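Local coordinates for KmHsv2 (Kluyveromyces marxianus, PDB 3VU4), which probably binds phosphoinositides at membranes as a seven-bladed beta-propeller of the PROPPIN family related to Atg18, at residues M328-K333 with I345-R350; T70-F75 with I85-K90; D135-G140 with G148-S153; P197-R202 with C213-T218. One frame throughout, in Å; residues are numbered along the deposited sequence.

Contact 1: residues M328-K333 with I345-R350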
# COMPACT_ATOMS: atom_id res chain seq x y z
N MET A 328 -17.29 3.54 0.57
CA MET A 328 -17.44 3.62 -0.87
C MET A 328 -16.15 3.32 -1.62
O MET A 328 -15.06 3.62 -1.14
CB MET A 328 -17.97 5.00 -1.26
CG MET A 328 -19.38 4.90 -1.78
SD MET A 328 -20.27 6.43 -1.78
CE MET A 328 -21.03 6.37 -0.17
N ILE A 329 -16.27 2.68 -2.77
CA ILE A 329 -15.10 2.36 -3.57
C ILE A 329 -15.27 2.89 -4.99
O ILE A 329 -16.19 2.51 -5.72
CB ILE A 329 -14.80 0.84 -3.58
CG1 ILE A 329 -13.57 0.57 -4.44
CG2 ILE A 329 -16.00 0.05 -4.08
CD1 ILE A 329 -13.04 -0.84 -4.34
N GLU A 330 -14.36 3.78 -5.35
CA GLU A 330 -14.36 4.42 -6.66
C GLU A 330 -13.26 3.87 -7.56
O GLU A 330 -12.13 3.70 -7.14
CB GLU A 330 -14.21 5.93 -6.48
CG GLU A 330 -15.50 6.61 -6.10
CD GLU A 330 -15.33 7.71 -5.10
OE1 GLU A 330 -14.26 8.34 -5.09
OE2 GLU A 330 -16.27 7.96 -4.33
N THR A 331 -13.61 3.60 -8.82
CA THR A 331 -12.66 3.07 -9.78
C THR A 331 -12.26 4.16 -10.77
O THR A 331 -13.12 4.75 -11.43
CB THR A 331 -13.29 1.89 -10.54
OG1 THR A 331 -13.63 0.86 -9.60
CG2 THR A 331 -12.33 1.33 -11.57
N PHE A 332 -10.97 4.44 -10.85
CA PHE A 332 -10.47 5.48 -11.75
C PHE A 332 -9.63 4.91 -12.89
O PHE A 332 -9.02 3.85 -12.77
CB PHE A 332 -9.65 6.51 -10.98
CG PHE A 332 -10.41 7.20 -9.87
CD1 PHE A 332 -10.61 6.57 -8.64
CD2 PHE A 332 -10.94 8.47 -10.06
CE1 PHE A 332 -11.34 7.19 -7.61
CE2 PHE A 332 -11.67 9.11 -9.04
CZ PHE A 332 -11.87 8.47 -7.81
N LYS A 333 -9.59 5.63 -14.00
CA LYS A 333 -8.83 5.21 -15.16
C LYS A 333 -7.86 6.33 -15.54
O LYS A 333 -8.23 7.51 -15.56
CB LYS A 333 -9.78 4.93 -16.32
CG LYS A 333 -9.58 3.60 -17.06
CD LYS A 333 -8.48 3.68 -18.09
CE LYS A 333 -8.71 2.68 -19.23
NZ LYS A 333 -8.65 1.25 -18.81
N ILE A 345 -7.38 11.76 -15.74
CA ILE A 345 -7.91 10.77 -14.83
C ILE A 345 -9.42 10.91 -14.88
O ILE A 345 -9.96 12.01 -14.79
CB ILE A 345 -7.40 11.01 -13.40
CG1 ILE A 345 -5.91 10.69 -13.33
CG2 ILE A 345 -8.18 10.14 -12.42
CD1 ILE A 345 -5.23 11.11 -12.05
N GLN A 346 -10.11 9.79 -15.05
CA GLN A 346 -11.56 9.83 -15.09
C GLN A 346 -12.13 8.82 -14.09
O GLN A 346 -11.53 7.77 -13.87
CB GLN A 346 -12.06 9.53 -16.51
CG GLN A 346 -11.64 8.16 -17.03
CD GLN A 346 -11.93 7.97 -18.51
OE1 GLN A 346 -11.40 8.70 -19.36
NE2 GLN A 346 -12.78 7.00 -18.84
N MET A 347 -13.26 9.15 -13.48
CA MET A 347 -13.88 8.22 -12.55
C MET A 347 -14.88 7.37 -13.32
O MET A 347 -15.87 7.88 -13.83
CB MET A 347 -14.59 8.97 -11.42
CG MET A 347 -15.14 8.03 -10.35
SD MET A 347 -15.94 8.90 -9.00
CE MET A 347 -17.46 9.40 -9.79
N ASP A 348 -14.62 6.07 -13.42
CA ASP A 348 -15.53 5.20 -14.14
C ASP A 348 -16.65 4.64 -13.29
O ASP A 348 -17.75 4.39 -13.79
CB ASP A 348 -14.77 4.03 -14.78
CG ASP A 348 -13.96 4.44 -15.99
OD1 ASP A 348 -14.46 5.28 -16.79
OD2 ASP A 348 -12.84 3.92 -16.17
N GLN A 349 -16.39 4.46 -12.00
CA GLN A 349 -17.39 3.88 -11.12
C GLN A 349 -17.36 4.36 -9.68
O GLN A 349 -16.30 4.64 -9.12
CB GLN A 349 -17.24 2.36 -11.09
CG GLN A 349 -17.80 1.62 -12.27
CD GLN A 349 -19.01 0.77 -11.89
OE1 GLN A 349 -20.12 1.29 -11.71
NE2 GLN A 349 -18.80 -0.53 -11.75
N ARG A 350 -18.55 4.43 -9.09
CA ARG A 350 -18.71 4.81 -7.70
C ARG A 350 -19.76 3.86 -7.14
O ARG A 350 -20.93 3.92 -7.54
CB ARG A 350 -19.20 6.25 -7.55
CG ARG A 350 -19.83 6.54 -6.18
CD ARG A 350 -19.21 7.76 -5.53
NE ARG A 350 -19.38 8.92 -6.39
CZ ARG A 350 -18.53 9.93 -6.50
NH1 ARG A 350 -17.41 9.94 -5.79
NH2 ARG A 350 -18.79 10.92 -7.33
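Antiparallel pairing of E330, T331, F332 and K333 with R350, Q349, M347 and Q346 makes this the outer hairpin of the last propeller blade, joining strand 328-337 to the edge strand 342-352. K333 and Q346 are a hydrogen-bonded pair, K333 N reaching Q346 O at 2.9 Å and Q346 N answering to K333 O. Beyond the F332-M347 pair, T331 O takes D348 N at 2.8 Å and, more weakly, Q349 N at 3.3 Å. Two residues thus face one, a classic beta bulge, and the four-stranded blade carries it in its outermost strand. The face bearing E330, F332, M347 and R350 carries a salt bridge and a Met-aromatic contact. R350 NH1 donates to E330 OE2 at 2.7 Å in a salt bridge that lies in the guanidinium plane but meets the carboxylate from above, 81° out of its plane, the two flat groups standing nearly perpendicular. E330 OE1 is taken by W323 NE1, giving the carboxylate two partners. If an alanine stood in place of E330, R350 would probably lose its counter-charge and the W323 indole its acceptor. M347, with CG anti to the backbone N (chi1 -175°), lays CG over the F332 ring, 4.3 Å from the centroid, while SD meets that ring obliquely and touches E330 CG at 3.7 Å. On the face of T331 and K333, D348 OD2 lies 3.2 Å from K333 CB, yet K333 NZ turns away to S317.

Contact 2: residues T70-F75 with I85-K90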
# COMPACT_ATOMS: atom_id res chain seq x y z
N THR A 70 -6.82 -17.33 0.53
CA THR A 70 -6.99 -18.50 1.40
C THR A 70 -8.14 -18.32 2.39
O THR A 70 -8.90 -17.35 2.32
CB THR A 70 -5.72 -18.78 2.19
OG1 THR A 70 -5.60 -17.83 3.25
CG2 THR A 70 -4.51 -18.67 1.28
N ASN A 71 -8.26 -19.26 3.32
CA ASN A 71 -9.31 -19.20 4.32
C ASN A 71 -8.75 -18.60 5.60
O ASN A 71 -9.39 -18.63 6.65
CB ASN A 71 -9.83 -20.61 4.61
CG ASN A 71 -9.99 -21.44 3.35
OD1 ASN A 71 -10.55 -20.97 2.35
ND2 ASN A 71 -9.50 -22.68 3.39
N TYR A 72 -7.55 -18.04 5.52
CA TYR A 72 -6.93 -17.45 6.70
C TYR A 72 -6.94 -15.94 6.73
O TYR A 72 -6.75 -15.27 5.72
CB TYR A 72 -5.49 -17.94 6.83
CG TYR A 72 -5.38 -19.43 7.06
CD1 TYR A 72 -5.90 -20.02 8.22
CD2 TYR A 72 -4.76 -20.25 6.12
CE1 TYR A 72 -5.80 -21.39 8.43
CE2 TYR A 72 -4.66 -21.63 6.33
CZ TYR A 72 -5.18 -22.19 7.48
OH TYR A 72 -5.07 -23.55 7.68
N VAL A 73 -7.18 -15.40 7.92
CA VAL A 73 -7.20 -13.98 8.14
C VAL A 73 -6.56 -13.78 9.50
O VAL A 73 -6.48 -14.72 10.29
CB VAL A 73 -8.65 -13.43 8.18
CG1 VAL A 73 -9.35 -13.69 6.86
CG2 VAL A 73 -9.42 -14.08 9.30
N ALA A 74 -6.08 -12.57 9.77
CA ALA A 74 -5.45 -12.27 11.03
C ALA A 74 -6.14 -11.02 11.57
O ALA A 74 -6.52 -10.14 10.80
CB ALA A 74 -3.97 -12.00 10.83
N PHE A 75 -6.32 -10.95 12.88
CA PHE A 75 -6.95 -9.77 13.47
C PHE A 75 -6.59 -9.54 14.93
O PHE A 75 -6.08 -10.44 15.61
CB PHE A 75 -8.48 -9.83 13.31
CG PHE A 75 -9.11 -11.08 13.86
CD1 PHE A 75 -9.09 -11.34 15.23
CD2 PHE A 75 -9.77 -11.97 13.01
CE1 PHE A 75 -9.72 -12.48 15.74
CE2 PHE A 75 -10.40 -13.11 13.52
CZ PHE A 75 -10.38 -13.36 14.88
N ILE A 85 -4.73 -15.70 14.32
CA ILE A 85 -4.71 -16.25 12.98
C ILE A 85 -6.01 -17.04 12.99
O ILE A 85 -6.16 -17.96 13.78
CB ILE A 85 -3.53 -17.20 12.75
CG1 ILE A 85 -2.22 -16.49 13.12
CG2 ILE A 85 -3.49 -17.63 11.29
CD1 ILE A 85 -1.94 -15.24 12.31
N TRP A 86 -6.96 -16.65 12.14
CA TRP A 86 -8.28 -17.29 12.11
C TRP A 86 -8.61 -17.98 10.79
O TRP A 86 -8.17 -17.56 9.73
CB TRP A 86 -9.33 -16.21 12.44
CG TRP A 86 -10.77 -16.56 12.22
CD1 TRP A 86 -11.44 -16.57 11.03
CD2 TRP A 86 -11.74 -16.82 13.24
NE1 TRP A 86 -12.78 -16.82 11.25
CE2 TRP A 86 -12.99 -16.98 12.59
CE3 TRP A 86 -11.68 -16.94 14.63
CZ2 TRP A 86 -14.17 -17.23 13.30
CZ3 TRP A 86 -12.86 -17.20 15.33
CH2 TRP A 86 -14.09 -17.35 14.66
N ASP A 87 -9.40 -19.05 10.89
CA ASP A 87 -9.81 -19.82 9.72
C ASP A 87 -11.20 -19.38 9.27
O ASP A 87 -12.16 -19.40 10.04
CB ASP A 87 -9.82 -21.32 10.06
CG ASP A 87 -9.88 -22.20 8.83
OD1 ASP A 87 -10.82 -22.04 8.01
OD2 ASP A 87 -8.99 -23.07 8.67
N ASP A 88 -11.30 -18.98 8.00
CA ASP A 88 -12.54 -18.51 7.41
C ASP A 88 -13.65 -19.54 7.37
O ASP A 88 -14.72 -19.34 7.93
CB ASP A 88 -12.30 -18.03 5.98
CG ASP A 88 -12.17 -16.54 5.89
OD1 ASP A 88 -12.95 -15.85 6.57
OD2 ASP A 88 -11.30 -16.07 5.13
N VAL A 89 -13.39 -20.63 6.66
CA VAL A 89 -14.36 -21.71 6.49
C VAL A 89 -14.62 -22.52 7.76
O VAL A 89 -15.74 -22.99 7.97
CB VAL A 89 -13.91 -22.65 5.33
CG1 VAL A 89 -12.42 -22.94 5.43
CG2 VAL A 89 -14.70 -23.94 5.37
N LYS A 90 -13.62 -22.65 8.62
CA LYS A 90 -13.79 -23.40 9.87
C LYS A 90 -14.15 -22.50 11.05
O LYS A 90 -14.30 -22.99 12.17
CB LYS A 90 -12.52 -24.18 10.22
CG LYS A 90 -12.21 -25.35 9.29
CD LYS A 90 -11.06 -26.18 9.86
CE LYS A 90 -10.81 -27.45 9.05
NZ LYS A 90 -9.78 -28.32 9.70
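V73 and W86 form the hydrogen-bonded pair of a propeller blade hairpin, where strand 72-76, second in its sheet, runs against strand 82-87, the third. W86 N donates to V73 O at 2.7 Å, almost straight, and V73 N returns to W86 O at 3.0 Å. Past the strand ends D88 N still points at N71 O, though the modelled distance is too short to trust. The side chains of this pair lie alongside each other, V73 CG2 meeting the indole at CD1, 3.6 Å away. F75 reaches the same tryptophan: with CG between the backbone N and the carbonyl carbon (chi1 55°), its ring swings across so that CE2 touches W86 CB at 3.5 Å, the two rings oblique with planes 49° apart. On the other face of the sheet, with D87, the Y72 ring offers its edge to W86 O, and Y72 CE1 approaches D87 OD2 at 3.6 Å. D87 OD1 accepts from K90 N at 2.9 Å, an Asx motif that pins the turn leaving the strand. Were D87 an alanine, K90 N would probably lose this acceptor and the turn would be freer to move. D88, whose OD2 lies by V73 CG1, packs on F42 and I44 of the preceding blade. A tryptophan followed by an aspartate at the end of a blade's third strand is the arrangement that gives WD40-type beta-propellers their name.

Contact 3: residues D135-G140 with G148-S153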
# COMPACT_ATOMS: atom_id res chain seq x y z
N ASP A 135 15.67 -13.28 14.75
CA ASP A 135 15.81 -12.34 15.85
C ASP A 135 14.95 -11.11 15.65
O ASP A 135 14.68 -10.71 14.52
CB ASP A 135 17.26 -11.86 15.99
CG ASP A 135 18.16 -12.89 16.64
OD1 ASP A 135 17.75 -13.49 17.67
OD2 ASP A 135 19.29 -13.08 16.14
N ASP A 136 14.52 -10.50 16.75
CA ASP A 136 13.71 -9.29 16.66
C ASP A 136 14.56 -8.16 16.11
O ASP A 136 15.76 -8.09 16.36
CB ASP A 136 13.16 -8.91 18.03
CG ASP A 136 11.97 -9.76 18.41
OD1 ASP A 136 11.55 -10.59 17.58
OD2 ASP A 136 11.45 -9.59 19.54
N ILE A 137 13.92 -7.28 15.35
CA ILE A 137 14.57 -6.14 14.73
C ILE A 137 14.04 -4.84 15.34
O ILE A 137 12.87 -4.75 15.73
CB ILE A 137 14.31 -6.15 13.21
CG1 ILE A 137 14.99 -7.38 12.60
CG2 ILE A 137 14.80 -4.87 12.56
CD1 ILE A 137 14.53 -7.72 11.19
N ARG A 138 14.90 -3.84 15.43
CA ARG A 138 14.52 -2.54 15.97
C ARG A 138 14.39 -1.55 14.82
O ARG A 138 15.33 -1.37 14.04
CB ARG A 138 15.56 -2.06 16.98
CG ARG A 138 15.68 -2.97 18.19
CD ARG A 138 14.45 -2.88 19.09
NE ARG A 138 14.54 -1.75 20.00
CZ ARG A 138 14.69 -1.87 21.32
NH1 ARG A 138 14.77 -0.78 22.07
NH2 ARG A 138 14.73 -3.07 21.88
N PHE A 139 13.23 -0.91 14.70
CA PHE A 139 13.02 0.04 13.63
C PHE A 139 12.51 1.38 14.19
O PHE A 139 12.27 1.50 15.38
CB PHE A 139 12.03 -0.55 12.61
CG PHE A 139 10.60 -0.53 13.06
CD1 PHE A 139 10.25 -0.93 14.35
CD2 PHE A 139 9.60 -0.12 12.19
CE1 PHE A 139 8.92 -0.92 14.76
CE2 PHE A 139 8.25 -0.10 12.59
CZ PHE A 139 7.92 -0.50 13.88
N GLY A 140 12.36 2.38 13.32
CA GLY A 140 11.91 3.68 13.77
C GLY A 140 10.48 4.07 13.46
O GLY A 140 10.17 5.25 13.36
N GLY A 148 8.39 -11.39 0.03
CA GLY A 148 9.62 -11.81 0.68
C GLY A 148 10.65 -10.75 1.05
O GLY A 148 11.75 -11.09 1.51
N LEU A 149 10.33 -9.47 0.88
CA LEU A 149 11.28 -8.41 1.20
C LEU A 149 10.78 -7.53 2.35
O LEU A 149 9.63 -7.10 2.37
CB LEU A 149 11.52 -7.57 -0.05
CG LEU A 149 12.86 -6.86 -0.22
CD1 LEU A 149 13.98 -7.89 -0.19
CD2 LEU A 149 12.87 -6.10 -1.54
N LEU A 150 11.66 -7.26 3.31
CA LEU A 150 11.30 -6.42 4.46
C LEU A 150 12.04 -5.09 4.39
O LEU A 150 13.27 -5.06 4.27
CB LEU A 150 11.64 -7.12 5.77
CG LEU A 150 11.19 -6.45 7.08
CD1 LEU A 150 9.67 -6.64 7.25
CD2 LEU A 150 11.94 -7.06 8.28
N VAL A 151 11.28 -3.99 4.47
CA VAL A 151 11.86 -2.65 4.45
C VAL A 151 11.43 -1.97 5.74
O VAL A 151 10.25 -1.94 6.06
CB VAL A 151 11.34 -1.81 3.26
CG1 VAL A 151 11.98 -0.43 3.28
CG2 VAL A 151 11.65 -2.51 1.94
N TYR A 152 12.39 -1.44 6.49
CA TYR A 152 12.06 -0.77 7.74
C TYR A 152 12.91 0.45 8.03
O TYR A 152 14.07 0.53 7.64
CB TYR A 152 12.12 -1.75 8.92
CG TYR A 152 13.47 -2.38 9.15
CD1 TYR A 152 13.84 -3.56 8.49
CD2 TYR A 152 14.38 -1.81 10.04
CE1 TYR A 152 15.08 -4.14 8.71
CE2 TYR A 152 15.63 -2.38 10.26
CZ TYR A 152 15.97 -3.54 9.59
OH TYR A 152 17.22 -4.09 9.80
N SER A 153 12.30 1.39 8.72
CA SER A 153 12.92 2.65 9.12
C SER A 153 14.04 2.37 10.15
O SER A 153 13.88 1.49 11.01
CB SER A 153 11.83 3.52 9.77
OG SER A 153 12.19 4.88 9.87
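I137 and Y152 meet where two neighbouring propeller blades join: strand 137-139 is the outermost strand of one sheet, strand 149-154 the second of the next, and the chain turns a corner at G140 between them. The strands run 51° apart and share no ladder, leaving side chains to fill most of the seam. Its tight part is an aliphatic-aromatic cluster. I137 CG2 sits over one face of the Y152 ring, 3.7 Å from the centroid and offset toward the rim at CZ and CE2, a CH-pi contact in which the two side chains cross at about a right angle. The other branch of I137 reaches L150, I137 CD1 meeting L150 CD2 tip to tip at 4.0 Å. Y152 can present its ring to both I137 and F139 because chi1 of 60° folds the ring back over its own backbone; F139 CB touches Y152 CD2 at 3.7 Å. The tyrosine also meets the H162 ring, nearly parallel to it, and rests on I121 of the preceding blade, so it is shared by both sheets. The solvent side is much looser. R138 is exposed and points away from 148-153, and its guanidinium makes long, weak ion pairs with D119 and E155. Between 135-140 and 148-153 the one backbone hydrogen bond is G140 N to S153 O, 2.9 Å long, the donor lying above the carbonyl plane, 65° out of it.

Contact 4: residues P197-R202 with C213-T218. With SO4 (sulfate ion), chain E.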
# COMPACT_ATOMS: atom_id res chain seq x y z
N PRO A 197 12.17 12.76 8.74
CA PRO A 197 11.57 11.45 9.01
C PRO A 197 10.75 10.94 7.84
O PRO A 197 10.01 11.71 7.21
CB PRO A 197 10.71 11.72 10.25
CG PRO A 197 11.48 12.75 10.97
CD PRO A 197 11.91 13.69 9.86
N ILE A 198 10.87 9.66 7.54
CA ILE A 198 10.12 9.06 6.45
C ILE A 198 8.63 8.95 6.78
O ILE A 198 8.23 8.52 7.87
CB ILE A 198 10.67 7.65 6.12
CG1 ILE A 198 11.92 7.79 5.25
CG2 ILE A 198 9.59 6.81 5.43
CD1 ILE A 198 12.63 6.49 4.99
N LYS A 199 7.81 9.34 5.81
CA LYS A 199 6.37 9.29 5.95
C LYS A 199 5.88 7.86 5.74
O LYS A 199 5.13 7.32 6.57
CB LYS A 199 5.71 10.23 4.94
CG LYS A 199 4.19 10.25 4.99
CD LYS A 199 3.69 10.55 6.38
CE LYS A 199 2.19 10.71 6.40
NZ LYS A 199 1.69 10.69 7.81
N MET A 200 6.29 7.25 4.63
CA MET A 200 5.91 5.88 4.31
C MET A 200 6.79 5.34 3.19
O MET A 200 7.40 6.11 2.45
CB MET A 200 4.46 5.81 3.85
CG MET A 200 4.18 6.61 2.60
SD MET A 200 2.50 6.40 2.01
CE MET A 200 1.72 7.73 2.88
N VAL A 201 6.88 4.01 3.08
CA VAL A 201 7.66 3.40 2.01
C VAL A 201 6.76 2.42 1.28
O VAL A 201 5.87 1.83 1.87
CB VAL A 201 8.94 2.69 2.53
CG1 VAL A 201 9.83 3.70 3.26
CG2 VAL A 201 8.59 1.53 3.40
N ARG A 202 7.00 2.25 -0.01
CA ARG A 202 6.17 1.35 -0.80
C ARG A 202 6.94 0.52 -1.82
O ARG A 202 7.67 1.06 -2.66
CB ARG A 202 5.09 2.16 -1.52
CG ARG A 202 4.08 2.83 -0.59
CD ARG A 202 3.04 1.81 -0.10
NE ARG A 202 1.98 2.44 0.68
CZ ARG A 202 2.08 2.81 1.95
NH1 ARG A 202 3.21 2.62 2.63
NH2 ARG A 202 1.06 3.40 2.55
N CYS A 213 8.97 8.65 0.72
CA CYS A 213 8.64 10.06 0.80
C CYS A 213 8.70 10.44 2.26
O CYS A 213 8.41 9.62 3.12
CB CYS A 213 7.24 10.33 0.24
SG CYS A 213 5.93 9.66 1.24
N SER A 214 9.11 11.67 2.53
CA SER A 214 9.20 12.13 3.91
C SER A 214 7.97 12.94 4.30
O SER A 214 7.08 13.16 3.48
CB SER A 214 10.45 12.96 4.13
OG SER A 214 10.43 14.15 3.40
N GLN A 215 7.96 13.36 5.56
CA GLN A 215 6.89 14.15 6.17
C GLN A 215 6.97 15.57 5.62
O GLN A 215 8.02 16.22 5.73
CB GLN A 215 7.07 14.19 7.71
CG GLN A 215 7.20 12.83 8.48
CD GLN A 215 5.85 12.15 8.88
OE1 GLN A 215 4.77 12.77 8.85
NE2 GLN A 215 5.93 10.87 9.29
N ASP A 216 5.84 16.04 5.08
CA ASP A 216 5.77 17.37 4.48
C ASP A 216 6.98 17.52 3.55
O ASP A 216 7.72 18.49 3.63
CB ASP A 216 5.76 18.49 5.58
N GLY A 217 7.18 16.54 2.67
CA GLY A 217 8.31 16.57 1.76
C GLY A 217 7.93 16.89 0.33
O GLY A 217 6.93 16.42 -0.21
N THR A 218 8.76 17.71 -0.29
CA THR A 218 8.57 18.12 -1.67
C THR A 218 9.06 17.04 -2.65
O THR A 218 8.81 17.11 -3.84
CB THR A 218 9.33 19.43 -1.90
OG1 THR A 218 9.81 19.49 -3.25
CG2 THR A 218 10.50 19.51 -0.93
S SO4 E . 14.03 15.24 2.37
O1 SO4 E . 15.15 14.36 1.99
O2 SO4 E . 12.93 15.04 1.41
O3 SO4 E . 13.54 14.90 3.72
O4 SO4 E . 14.49 16.64 2.37
O HOH W 1 5.02 8.22 9.67
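M200 and C213 both tuck their first side-chain atom in over their own backbone, chi1 62° for M200 and 69° for C213, and this brings M200 CG to 3.8 Å from C213 SG on a buried face. K199 does the reverse: its chi1 of 180° swings CG to the far side from its amide nitrogen, and the chain leaves toward Q215 and crosses it at about a right angle, K199 CD touching Q215 OE1 at 3.5 Å. The ammonium itself forms no bond to that amide. A water instead spans the pair, donating to K199 O and accepting a weak bond from Q215 NE2. The backbones of 198-203 and 209-214, the innermost and second strands of the blade, pair through a beta bulge: I198 faces S214, but M200 faces C213. K199 N donates to C213 O at 2.8 Å on a lone pair, Q215 N to P197 O at 3.1 Å, and C213 N only weakly to M200 O at 3.5 Å. Beyond the bulge S214 OG donates to sulfate O3 at 3.2 Å. H194 ND1, the T195 and N196 amides and R221 NH1 also bond to this ion, which probably came from the crystallisation liquor. A sulfate held by backbone amides, a serine, a histidine and an arginine at a blade edge is consistent with one of the phosphoinositide headgroup sites characteristic of PROPPINs.

Contacts 1, 2 and 4 are hairpins within three different blades, whereas contact 3 bridges two successive blades and has side-chain packing where the others have a ladder. Within their blades contact 4 joins the first two strands, contact 2 the middle pair and contact 1 the last pair, where charged and polar groups are most exposed. The centre of contact 4 is about 14 Å from that of the chain, while the centre of contact 2 is about 21 Å out. Contacts 1 and 4 each carry a bulge. Only contacts 3 and 4 touch, V151 CG1 lying 3.9 Å from V201 CG2 in an apolar interface between adjacent blades. Contact 4 alone reaches the bound anion; contacts 1 and 3, like contacts 2 and 4, lie on opposite sides of the chain's centre.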